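Local coordinates for tapirin (Caldicellulosiruptor kristjanssonii, PDB 6N2B), which probably binds cellulose and so helps cells adhere to it, through a beta-helix domain that also holds a calcium ion, at residues 425-430 with 450-455; 421-426 with 482-487; 212-217 with 515-520. All blocks are in the same frame, centred on the assembly; numbering follows the deposited sequence.

Contact 1. Residues 425-430 with 450-455; sequences TLPADP and VVYGES. With CA (calcium ion), chain C.
Leu426 and Pro427 lie against Tyr452 and Glu454 near one end of the tapirin beta-helix. Here the loop 425-430 runs past the end of strand 448-453. Leu426 points its side chain at the strand, and its CG packs 4.1 Å from CD1 of Tyr452. The two side chains cross at about a right angle. Pro427 comes obliquely at the same side of the ring, and CG2 of Val450 lies over the opposite face. CG of Pro427 lies 4.3 Å from the ring centroid of Tyr452, 28° off the normal, in an off-centre CH-pi contact. Tyr452 holds CG beside its backbone N (chi1 -62°), which turns the ring toward this loop. Its OH is hydrogen-bonded to Ser541, and Ile542 and Thr545 of helix 536-546 also touch its side chain.

Glu454 closes the contact on the polar side. Its CG is anti to the backbone N (chi1 164°), and the chain then bends at chi2. The bend brings OE1 to the backbone N of Leu426. OE1 accepts the Leu426 N-H nearly head-on along the C-O axis, with an N-to-OE1 distance of 2.6 Å. OE2 makes a salt bridge with Lys484, so both carboxylate oxygens are held. CG2 of Thr425 lies beside OE1 of Glu454 at 3.7 Å. A water accepts from Glu454 N and lies within hydrogen-bonding reach of Pro427 O.

Further along the loop is the calcium site, completed by Val431, Ala433, Leu436 and Glu465. Asp429 binds the calcium ion through its backbone O at 2.6 Å and, in one conformer, through OD1.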
loop_
_atom_site.group_PDB
_atom_site.type_symbol
_atom_site.label_atom_id
_atom_site.label_comp_id
_atom_site.label_asym_id
_atom_site.label_seq_id
_atom_site.Cartn_x
_atom_site.Cartn_y
_atom_site.Cartn_z
ATOM N N THR A 425 1.764 -22.665 -14.277
ATOM C CA THR A 425 3.187 -22.741 -14.001
ATOM C C THR A 425 3.904 -21.577 -14.683
ATOM O O THR A 425 3.493 -21.116 -15.763
ATOM C CB THR A 425 3.734 -24.105 -14.467
ATOM O OG1 THR A 425 3.371 -25.107 -13.500
ATOM C CG2 THR A 425 5.251 -24.093 -14.645
ATOM N N LEU A 426 4.937 -21.073 -14.030
ATOM C CA LEU A 426 5.630 -20.013 -14.740
ATOM C C LEU A 426 6.716 -20.610 -15.639
ATOM O O LEU A 426 7.425 -21.539 -15.223
ATOM C CB LEU A 426 6.242 -19.028 -13.747
ATOM C CG LEU A 426 5.367 -17.845 -13.344
ATOM C CD1 LEU A 426 3.971 -18.286 -13.056
ATOM C CD2 LEU A 426 5.955 -17.125 -12.140
ATOM N N PRO A 427 6.830 -20.114 -16.873
ATOM C CA PRO A 427 7.784 -20.689 -17.829
ATOM C C PRO A 427 9.237 -20.563 -17.388
ATOM O O PRO A 427 9.614 -19.697 -16.599
ATOM C CB PRO A 427 7.540 -19.869 -19.095
ATOM C CG PRO A 427 6.965 -18.572 -18.600
ATOM C CD PRO A 427 6.094 -18.972 -17.444
ATOM N N ALA A 428 10.063 -21.456 -17.936
ATOM C CA ALA A 428 11.510 -21.431 -17.777
ATOM C C ALA A 428 12.128 -21.977 -19.056
ATOM O O ALA A 428 11.590 -22.916 -19.651
ATOM C CB ALA A 428 11.961 -22.262 -16.569
ATOM N N ASP A 429 13.244 -21.324 -19.523
ATOM C CA ASP A 429 14.090 -21.746 -20.646
ATOM C C ASP A 429 15.469 -22.175 -20.132
ATOM O O ASP A 429 15.890 -21.723 -19.066
ATOM C CB ASP A 429 14.275 -20.657 -21.731
ATOM C CG ASP A 429 14.068 -19.194 -21.220
ATOM O OD1 ASP A 429 15.030 -18.578 -20.702
ATOM O OD2 ASP A 429 12.964 -18.629 -21.416
ATOM N N PRO A 430 16.191 -23.069 -20.833
ATOM C CA PRO A 430 17.568 -23.378 -20.403
ATOM C C PRO A 430 18.571 -22.310 -20.785
ATOM O O PRO A 430 19.675 -22.312 -20.225
ATOM C CB PRO A 430 17.887 -24.710 -21.111
ATOM C CG PRO A 430 16.589 -25.206 -21.653
ATOM C CD PRO A 430 15.768 -23.975 -21.917
ATOM N N VAL A 450 10.581 -9.043 -19.008
ATOM C CA VAL A 450 9.872 -9.628 -17.879
ATOM C C VAL A 450 10.549 -10.949 -17.548
ATOM O O VAL A 450 10.869 -11.735 -18.451
ATOM C CB VAL A 450 8.378 -9.825 -18.173
ATOM C CG1 VAL A 450 8.190 -10.531 -19.504
ATOM C CG2 VAL A 450 7.744 -10.602 -17.049
ATOM N N VAL A 451 10.801 -11.176 -16.263
ATOM C CA VAL A 451 11.483 -12.375 -15.798
ATOM C C VAL A 451 10.494 -13.215 -14.993
ATOM O O VAL A 451 9.915 -12.737 -14.013
ATOM C CB VAL A 451 12.735 -12.006 -14.990
ATOM C CG1 VAL A 451 13.366 -13.244 -14.355
ATOM C CG2 VAL A 451 13.730 -11.291 -15.919
ATOM N N TYR A 452 10.287 -14.459 -15.413
ATOM C CA TYR A 452 9.400 -15.381 -14.714
ATOM C C TYR A 452 10.225 -16.343 -13.871
ATOM O O TYR A 452 11.186 -16.937 -14.366
ATOM C CB TYR A 452 8.533 -16.165 -15.691
ATOM C CG TYR A 452 7.623 -15.297 -16.520
ATOM C CD1 TYR A 452 6.386 -14.895 -16.036
ATOM C CD2 TYR A 452 8.004 -14.872 -17.800
ATOM C CE1 TYR A 452 5.546 -14.100 -16.806
ATOM C CE2 TYR A 452 7.165 -14.070 -18.575
ATOM C CZ TYR A 452 5.938 -13.695 -18.071
ATOM O OH TYR A 452 5.097 -12.909 -18.820
ATOM N N GLY A 453 9.852 -16.487 -12.603
ATOM C CA GLY A 453 10.525 -17.416 -11.719
ATOM C C GLY A 453 9.545 -18.259 -10.934
ATOM O O GLY A 453 8.952 -17.775 -9.967
ATOM N N GLU A 454 9.375 -19.525 -11.342
ATOM C CA GLU A 454 8.390 -20.409 -10.719
ATOM C C GLU A 454 8.731 -20.724 -9.263
ATOM O O GLU A 454 7.825 -20.954 -8.451
ATOM C CB GLU A 454 8.262 -21.691 -11.550
ATOM C CG GLU A 454 7.582 -22.874 -10.855
ATOM C CD GLU A 454 6.063 -22.786 -10.843
ATOM O OE1 GLU A 454 5.499 -21.984 -11.614
ATOM O OE2 GLU A 454 5.431 -23.524 -10.056
ATOM N N SER A 455 10.016 -20.720 -8.907
ATOM C CA SER A 455 10.467 -21.002 -7.546
ATOM C C SER A 455 11.149 -19.800 -6.899
ATOM O O SER A 455 11.971 -19.980 -5.997
ATOM C CB SER A 455 11.432 -22.190 -7.537
ATOM O OG SER A 455 11.055 -23.175 -8.484
HETATM CA CA CA C . 16.319 -19.226 -18.707
HETATM O O HOH W 1 10.517 -20.105 -13.541
#

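Contact 2. Residues 421-426 with 482-487; sequences MSVTTL and ASKGNI
The turn that ends strand 478-483 of the beta-helix meets the loop 421-426 through Lys484 and Leu426. The touching parts run crosswise, with their directions 106° apart. Leu426 reaches in with one branch. Its CD2 sits 3.5 Å from Ala482 O and 3.9 Å from Lys484 N, so the methyl covers backbone atoms at the strand end.

Lys484 points toward the loop, and its chain runs on to Thr424. The chain is mostly extended, with a bend at chi3 (149°). NZ, which also holds Glu454, donates to Thr424 O at 3.1 Å, meeting the oxygen nearly end-on, at 165° to the C=O bond. The ammonium group thus ties a backbone carbonyl and a carboxylate together. A methionine in its place would probably leave Glu454 without its charge partner and Thr424 O without this donor. The lysine chain also passes Val423, whose CG1 is 4.4 Å from CE of Lys484.

Within the turn, Ser483 OG donates to Gly485 O at 2.8 Å, from well above the carbonyl plane.

Ala482 pairs by its backbone with Val451 and Gly453 of strand 448-453. Ser483 pairs in the same way with Ile512 and Leu514, at and just after strand 510-513. Leu514 also touches Val423 and Leu426, so the loop crosses the ends of three neighbouring strands.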
loop_
_atom_site.group_PDB
_atom_site.type_symbol
_atom_site.label_atom_id
_atom_site.label_comp_id
_atom_site.label_asym_id
_atom_site.label_seq_id
_atom_site.Cartn_x
_atom_site.Cartn_y
_atom_site.Cartn_z
ATOM N N MET A 421 -7.611 -14.200 -13.577
ATOM C CA MET A 421 -6.452 -14.926 -14.073
ATOM C C MET A 421 -6.563 -16.375 -13.651
ATOM O O MET A 421 -7.349 -16.731 -12.766
ATOM C CB MET A 421 -5.137 -14.332 -13.557
ATOM C CG MET A 421 -4.922 -14.501 -12.049
ATOM S SD MET A 421 -3.534 -13.551 -11.366
ATOM C CE MET A 421 -3.915 -11.893 -11.956
ATOM N N SER A 422 -5.750 -17.215 -14.293
ATOM C CA SER A 422 -5.649 -18.636 -13.956
ATOM C C SER A 422 -4.168 -18.966 -13.842
ATOM O O SER A 422 -3.479 -19.120 -14.853
ATOM C CB SER A 422 -6.344 -19.505 -14.999
ATOM O OG SER A 422 -7.601 -18.945 -15.366
ATOM N N VAL A 423 -3.666 -19.053 -12.619
ATOM C CA VAL A 423 -2.250 -19.330 -12.409
ATOM C C VAL A 423 -2.012 -20.817 -12.631
ATOM O O VAL A 423 -2.688 -21.661 -12.033
ATOM C CB VAL A 423 -1.803 -18.897 -11.007
ATOM C CG1 VAL A 423 -0.377 -19.345 -10.739
ATOM C CG2 VAL A 423 -1.907 -17.380 -10.872
ATOM N N THR A 424 -1.067 -21.142 -13.519
ATOM C CA THR A 424 -0.621 -22.513 -13.689
ATOM C C THR A 424 0.857 -22.540 -13.322
ATOM O O THR A 424 1.190 -22.455 -12.122
ATOM C CB THR A 424 -0.895 -23.035 -15.112
ATOM O OG1 THR A 424 -0.624 -22.015 -16.079
ATOM C CG2 THR A 424 -2.344 -23.500 -15.245
ATOM N N THR A 425 1.764 -22.665 -14.277
ATOM C CA THR A 425 3.187 -22.741 -14.001
ATOM C C THR A 425 3.904 -21.577 -14.683
ATOM O O THR A 425 3.493 -21.116 -15.763
ATOM C CB THR A 425 3.734 -24.105 -14.467
ATOM O OG1 THR A 425 3.371 -25.107 -13.500
ATOM C CG2 THR A 425 5.251 -24.093 -14.645
ATOM N N LEU A 426 4.937 -21.073 -14.030
ATOM C CA LEU A 426 5.630 -20.013 -14.740
ATOM C C LEU A 426 6.716 -20.610 -15.639
ATOM O O LEU A 426 7.425 -21.539 -15.223
ATOM C CB LEU A 426 6.242 -19.028 -13.747
ATOM C CG LEU A 426 5.367 -17.845 -13.344
ATOM C CD1 LEU A 426 3.971 -18.286 -13.056
ATOM C CD2 LEU A 426 5.955 -17.125 -12.140
ATOM N N ALA A 482 8.031 -11.436 -12.207
ATOM C CA ALA A 482 6.847 -12.223 -11.879
ATOM C C ALA A 482 7.292 -13.529 -11.235
ATOM O O ALA A 482 7.994 -14.329 -11.862
ATOM C CB ALA A 482 5.979 -12.464 -13.118
ATOM N N SER A 483 6.891 -13.747 -9.984
ATOM C CA SER A 483 7.397 -14.884 -9.234
ATOM C C SER A 483 6.310 -15.553 -8.398
ATOM O O SER A 483 5.390 -14.909 -7.891
ATOM C CB SER A 483 8.559 -14.467 -8.321
ATOM O OG SER A 483 8.916 -15.546 -7.472
ATOM N N LYS A 484 6.453 -16.864 -8.242
ATOM C CA LYS A 484 5.591 -17.688 -7.409
ATOM C C LYS A 484 6.242 -18.005 -6.065
ATOM O O LYS A 484 5.643 -18.685 -5.225
ATOM C CB LYS A 484 5.239 -18.979 -8.164
ATOM C CG LYS A 484 3.828 -19.505 -7.957
ATOM C CD LYS A 484 3.516 -20.589 -9.004
ATOM C CE LYS A 484 2.535 -21.652 -8.475
ATOM N NZ LYS A 484 2.495 -22.877 -9.349
ATOM N N GLY A 485 7.457 -17.533 -5.849
ATOM C CA GLY A 485 8.087 -17.648 -4.558
ATOM C C GLY A 485 8.638 -16.294 -4.203
ATOM O O GLY A 485 8.205 -15.293 -4.775
ATOM N N ASN A 486 9.596 -16.246 -3.286
ATOM C CA ASN A 486 10.132 -14.975 -2.838
ATOM C C ASN A 486 11.147 -14.440 -3.836
ATOM O O ASN A 486 11.562 -15.117 -4.779
ATOM C CB ASN A 486 10.768 -15.125 -1.459
ATOM C CG ASN A 486 9.866 -15.840 -0.491
ATOM O OD1 ASN A 486 8.642 -15.722 -0.568
ATOM N ND2 ASN A 486 10.460 -16.595 0.425
ATOM N N ILE A 487 11.541 -13.198 -3.615
ATOM C CA ILE A 487 12.610 -12.552 -4.356
ATOM C C ILE A 487 13.707 -12.222 -3.357
ATOM O O ILE A 487 13.427 -11.664 -2.289
ATOM C CB ILE A 487 12.098 -11.297 -5.080
ATOM C CG1 ILE A 487 11.174 -11.716 -6.228
ATOM C CG2 ILE A 487 13.244 -10.432 -5.548
ATOM C CD1 ILE A 487 10.523 -10.563 -6.930
#

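Contact 3. Residues 212-217 with 515-520; sequences RGSFLP and GSTFNI
Phe215 and Phe518 form the apolar centre, lying side by side and pointing the same way. They meet rim to rim, CD1 of Phe215 lying 3.9 Å from CD2 of Phe518, each near the plane of the other ring. In both residues CG stands anti to the backbone N (chi1 171° in Phe215, 172° in Phe518), which keeps the rings in line. Ile520 adds its CD1 at the edge of the Phe215 ring, 3.7 Å from CE1. CD of Pro217 lies over the centre of one face of that ring, and CB of Pro217 also packs on CD1 of Ile520.

Outside the rings the two backbones run in parallel, residue beside residue from Gly213 with Ser516 to Pro217 with Ile520. They belong to adjacent turns of the beta-helix, although 297 residues lie between them in the chain. A single bridge pairs Leu216 with Asn519. Leu216 N donates to Phe518 O at 3.0 Å, and Ile520 N returns a weak bond to Leu216 O.

On the other side of the backbones from the phenylalanines, CD1 of Leu216 lies 3.6 Å from ND2 of Asn519. Ser214 replaces part of the backbone pairing with its side chain: its OG accepts from Phe518 N at 3.3 Å. Ser214 N donates to Ser516 O at 2.8 Å, from above the carbonyl plane. A water donates to Ser214 O and Gly515 O and takes a weak bond from Gly213 N. At the end of the segment, NH1 of Arg212 makes a salt bridge with Asp418.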
loop_
_atom_site.group_PDB
_atom_site.type_symbol
_atom_site.label_atom_id
_atom_site.label_comp_id
_atom_site.label_asym_id
_atom_site.label_seq_id
_atom_site.Cartn_x
_atom_site.Cartn_y
_atom_site.Cartn_z
ATOM N N ARG A 212 -0.765 -11.701 -5.284
ATOM C CA ARG A 212 -1.920 -12.581 -5.157
ATOM C C ARG A 212 -2.070 -13.066 -3.723
ATOM O O ARG A 212 -3.187 -13.143 -3.193
ATOM C CB ARG A 212 -1.785 -13.757 -6.125
ATOM C CG ARG A 212 -2.942 -14.739 -6.079
ATOM C CD ARG A 212 -3.020 -15.569 -7.353
ATOM N NE ARG A 212 -2.660 -16.960 -7.088
ATOM C CZ ARG A 212 -3.452 -17.851 -6.494
ATOM N NH1 ARG A 212 -4.685 -17.519 -6.113
ATOM N NH2 ARG A 212 -3.009 -19.090 -6.299
ATOM N N GLY A 213 -0.957 -13.382 -3.077
ATOM C CA GLY A 213 -0.986 -13.695 -1.667
ATOM C C GLY A 213 -0.595 -12.490 -0.839
ATOM O O GLY A 213 -1.079 -11.379 -1.078
ATOM N N SER A 214 0.288 -12.697 0.129
ATOM C CA SER A 214 0.740 -11.635 1.005
ATOM C C SER A 214 1.886 -10.857 0.356
ATOM O O SER A 214 2.433 -11.245 -0.683
ATOM C CB SER A 214 1.195 -12.211 2.337
ATOM O OG SER A 214 2.558 -12.608 2.247
ATOM N N PHE A 215 2.253 -9.741 0.997
ATOM C CA PHE A 215 3.307 -8.848 0.506
ATOM C C PHE A 215 4.071 -8.332 1.719
ATOM O O PHE A 215 3.590 -7.456 2.440
ATOM C CB PHE A 215 2.749 -7.695 -0.312
ATOM C CG PHE A 215 3.766 -6.648 -0.636
ATOM C CD1 PHE A 215 4.962 -6.989 -1.240
ATOM C CD2 PHE A 215 3.528 -5.320 -0.344
ATOM C CE1 PHE A 215 5.894 -6.024 -1.543
ATOM C CE2 PHE A 215 4.459 -4.354 -0.639
ATOM C CZ PHE A 215 5.644 -4.700 -1.237
ATOM N N LEU A 216 5.260 -8.880 1.945
ATOM C CA LEU A 216 6.095 -8.481 3.073
ATOM C C LEU A 216 7.387 -7.897 2.531
ATOM O O LEU A 216 8.372 -8.627 2.330
ATOM C CB LEU A 216 6.373 -9.658 3.999
ATOM C CG LEU A 216 5.090 -10.431 4.353
ATOM C CD1 LEU A 216 5.324 -11.938 4.514
ATOM C CD2 LEU A 216 4.452 -9.842 5.562
ATOM N N PRO A 217 7.425 -6.587 2.302
ATOM C CA PRO A 217 8.630 -5.961 1.754
ATOM C C PRO A 217 9.738 -5.889 2.789
ATOM O O PRO A 217 9.529 -6.037 3.999
ATOM C CB PRO A 217 8.156 -4.555 1.362
ATOM C CG PRO A 217 7.072 -4.258 2.296
ATOM C CD PRO A 217 6.361 -5.590 2.548
ATOM N N GLY A 515 2.628 -16.371 -5.152
ATOM C CA GLY A 515 2.547 -17.296 -4.051
ATOM C C GLY A 515 1.649 -16.800 -2.943
ATOM O O GLY A 515 1.391 -15.597 -2.813
ATOM N N SER A 516 1.179 -17.763 -2.138
ATOM C CA SER A 516 0.384 -17.447 -0.953
ATOM C C SER A 516 1.093 -16.436 -0.060
ATOM O O SER A 516 0.472 -15.503 0.464
ATOM C CB SER A 516 0.088 -18.724 -0.167
ATOM O OG SER A 516 -0.466 -19.712 -1.020
ATOM N N THR A 517 2.393 -16.611 0.124
ATOM C CA THR A 517 3.207 -15.704 0.907
ATOM C C THR A 517 4.336 -15.180 0.025
ATOM O O THR A 517 4.783 -15.860 -0.903
ATOM C CB THR A 517 3.740 -16.424 2.149
ATOM O OG1 THR A 517 4.020 -15.472 3.182
ATOM C CG2 THR A 517 4.999 -17.245 1.813
ATOM N N PHE A 518 4.776 -13.950 0.284
ATOM C CA PHE A 518 5.824 -13.347 -0.532
ATOM C C PHE A 518 6.701 -12.423 0.302
ATOM O O PHE A 518 6.194 -11.494 0.942
ATOM C CB PHE A 518 5.244 -12.557 -1.712
ATOM C CG PHE A 518 6.277 -11.785 -2.444
ATOM C CD1 PHE A 518 7.228 -12.438 -3.209
ATOM C CD2 PHE A 518 6.358 -10.421 -2.317
ATOM C CE1 PHE A 518 8.217 -11.729 -3.863
ATOM C CE2 PHE A 518 7.331 -9.713 -2.969
ATOM C CZ PHE A 518 8.268 -10.362 -3.738
ATOM N N ASN A 519 8.016 -12.659 0.264
ATOM C CA ASN A 519 9.002 -11.829 0.947
ATOM C C ASN A 519 10.010 -11.292 -0.054
ATOM O O ASN A 519 10.545 -12.057 -0.863
ATOM C CB ASN A 519 9.757 -12.619 2.016
ATOM C CG ASN A 519 8.924 -12.879 3.254
ATOM O OD1 ASN A 519 9.056 -12.174 4.276
ATOM N ND2 ASN A 519 8.059 -13.899 3.181
ATOM N N ILE A 520 10.278 -9.991 0.002
ATOM C CA ILE A 520 11.479 -9.432 -0.608
ATOM C C ILE A 520 12.547 -9.406 0.465
ATOM O O ILE A 520 12.304 -8.921 1.576
ATOM C CB ILE A 520 11.235 -8.019 -1.164
ATOM C CG1 ILE A 520 9.820 -7.899 -1.679
ATOM C CG2 ILE A 520 12.230 -7.671 -2.283
ATOM C CD1 ILE A 520 9.517 -6.563 -2.217
HETATM O O HOH W 2 1.687 -12.665 -2.974
HETATM O O HOH W 3 10.880 -9.651 3.895
#

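In the fold
Contacts 1 and 2 share Thr425 and Leu426, so one loop meets the ends of two neighbouring strands, 448-453 and 478-483. All three contacts are partly buried, each with half of its touching residues buried. Glu454 and Lys484 put a charged pair where contacts 1 and 2 meet. Contact 3 lies nearer the centre of the chain. It has a larger buried interface, built on aromatic packing and backbone bonds between parallel turns. It touches contact 2, where Asn519 bonds with Asn486 and Ile487. Contact 1 lies about 17 Å from contact 3, centre to centre, and alone includes a calcium ligand. Along the chain, contacts 1 and 2 are nested inside the long loop closed by contact 3.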